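Local structure of beta sliding clamp (Pseudomonas aeruginosa, 6AMS) at residues A[158-163]-A[192-197]. The protein forms a ring-shaped head-to-tail homodimer around DNA and probably tethers DNA polymerases and other proteins to it, conferring processivity. Sequence-based numbering, arbitrary orientation.
Sequences MLLEVN and HQVIVP
Met158 and Val196 form the first of three antiparallel hydrogen-bonded pairs joining strand 158-163 to strand 192-197, with Met158 N 2.9 Å from Val196 O and a return bond from Val196 N to Met158 O. The Met158 side chain runs on to helix 132-142, where it touches Ile139 and Thr142. Leu159, in a non-hydrogen-bonded pair with Ile195, points to the other face. Its CG lies anti to the backbone N (chi1 172°), and CD1 slants toward Gln193 CB, 3.8 Å away, with Ile195 CG1 farther off. Leu160 exchanges two backbone bonds with Val194, and Leu160 N lies 2.8 Å from Val194 O. On the face shared with Met158 and Val162, Leu160 CB meets Val194 CG2, while Leu160 CD1 slants across to Val196 CG2, 3.9 Å away. Glu161 and Gln193 lie side by side, both extended beyond CG, with carboxylate and amide nearly coplanar (8°). Gln193 NE2 donates in its own amide plane to the anti lone pair of Glu161 OE1 at 2.6 Å, although the N-H...O angle is bent to 145°. Val162 closes the pairing through two bonds with His192, and both side chains touch Leu126.

Strand 192-197 is outermost, within this chain, in an eight-stranded antiparallel sheet of the central domain; strand 166-172 flanks 157-163 on its other side, and Pro197 occupies the N-cap position of helix 198-207. The pairing thus sets a largely apolar face, ending at His192, against a mixed one, where Gln193 and a weak bond with Tyr245 OH restrain the buried carboxylate and Arg168, in a long, weak ion pair with OE2, may partly balance its charge.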
# COMPACT_ATOMS: atom_id res chain seq x y z
N MET A 158 3.15 -17.98 19.08
CA MET A 158 2.43 -19.19 18.77
C MET A 158 3.05 -20.40 19.44
O MET A 158 4.21 -20.59 19.39
CB MET A 158 2.41 -19.38 17.28
CG MET A 158 1.63 -20.60 16.81
SD MET A 158 1.67 -20.88 15.08
CE MET A 158 0.87 -19.42 14.60
N LEU A 159 2.25 -21.16 20.15
CA LEU A 159 2.67 -22.41 20.75
C LEU A 159 2.79 -23.41 19.63
O LEU A 159 1.87 -23.52 18.83
CB LEU A 159 1.62 -22.90 21.72
CG LEU A 159 1.89 -24.30 22.26
CD1 LEU A 159 3.03 -24.27 23.24
CD2 LEU A 159 0.65 -24.86 22.91
N LEU A 160 3.91 -24.13 19.55
CA LEU A 160 3.99 -25.34 18.74
C LEU A 160 4.24 -26.48 19.69
O LEU A 160 5.17 -26.41 20.50
CB LEU A 160 5.11 -25.29 17.69
CG LEU A 160 5.11 -24.13 16.72
CD1 LEU A 160 6.46 -24.16 16.00
CD2 LEU A 160 3.93 -24.24 15.75
N GLU A 161 3.45 -27.54 19.56
CA GLU A 161 3.46 -28.66 20.50
C GLU A 161 3.58 -29.97 19.73
O GLU A 161 2.83 -30.21 18.77
CB GLU A 161 2.14 -28.67 21.28
CG GLU A 161 1.92 -29.86 22.21
CD GLU A 161 0.54 -29.83 22.83
OE1 GLU A 161 0.38 -29.17 23.88
OE2 GLU A 161 -0.37 -30.48 22.25
N VAL A 162 4.52 -30.81 20.16
CA VAL A 162 4.62 -32.17 19.66
C VAL A 162 4.20 -33.15 20.76
O VAL A 162 4.70 -33.08 21.90
CB VAL A 162 6.05 -32.49 19.22
CG1 VAL A 162 6.13 -33.92 18.70
CG2 VAL A 162 6.51 -31.49 18.18
N ASN A 163 3.29 -34.05 20.42
CA ASN A 163 2.74 -34.99 21.41
C ASN A 163 2.16 -36.18 20.72
O ASN A 163 1.34 -36.04 19.80
CB ASN A 163 1.63 -34.35 22.24
CG ASN A 163 1.35 -35.10 23.52
OD1 ASN A 163 2.05 -36.05 23.87
ND2 ASN A 163 0.32 -34.67 24.24
N HIS A 192 6.55 -31.90 23.93
CA HIS A 192 7.47 -30.84 23.69
C HIS A 192 6.64 -29.65 23.29
O HIS A 192 5.82 -29.74 22.38
CB HIS A 192 8.41 -31.21 22.57
CG HIS A 192 9.62 -31.96 23.01
ND1 HIS A 192 9.83 -33.27 22.69
CD2 HIS A 192 10.68 -31.57 23.75
CE1 HIS A 192 10.96 -33.68 23.24
NE2 HIS A 192 11.50 -32.66 23.88
N GLN A 193 6.84 -28.54 23.98
CA GLN A 193 6.17 -27.31 23.69
C GLN A 193 7.13 -26.18 23.55
O GLN A 193 8.08 -26.10 24.28
CB GLN A 193 5.19 -26.96 24.78
CG GLN A 193 4.03 -27.93 24.95
CD GLN A 193 2.95 -27.40 25.85
OE1 GLN A 193 3.20 -26.69 26.78
NE2 GLN A 193 1.75 -27.74 25.56
N VAL A 194 6.94 -25.36 22.53
CA VAL A 194 7.71 -24.11 22.37
C VAL A 194 6.78 -22.97 22.01
O VAL A 194 5.75 -23.17 21.39
CB VAL A 194 8.83 -24.21 21.30
CG1 VAL A 194 9.83 -25.29 21.67
CG2 VAL A 194 8.28 -24.44 19.88
N ILE A 195 7.15 -21.76 22.42
CA ILE A 195 6.41 -20.56 22.12
C ILE A 195 7.31 -19.71 21.23
O ILE A 195 8.33 -19.21 21.70
CB ILE A 195 6.05 -19.79 23.40
CG1 ILE A 195 5.31 -20.71 24.37
CG2 ILE A 195 5.20 -18.57 23.03
CD1 ILE A 195 5.27 -20.20 25.79
N VAL A 196 6.96 -19.63 19.96
CA VAL A 196 7.73 -18.87 19.01
C VAL A 196 7.14 -17.48 18.95
O VAL A 196 5.96 -17.33 18.71
CB VAL A 196 7.63 -19.49 17.60
CG1 VAL A 196 8.47 -18.70 16.61
CG2 VAL A 196 8.04 -20.95 17.63
N PRO A 197 7.93 -16.45 19.25
CA PRO A 197 7.43 -15.08 19.18
C PRO A 197 6.77 -14.72 17.87
O PRO A 197 7.18 -15.11 16.79
CB PRO A 197 8.70 -14.25 19.39
CG PRO A 197 9.67 -15.16 20.05
CD PRO A 197 9.05 -16.52 20.18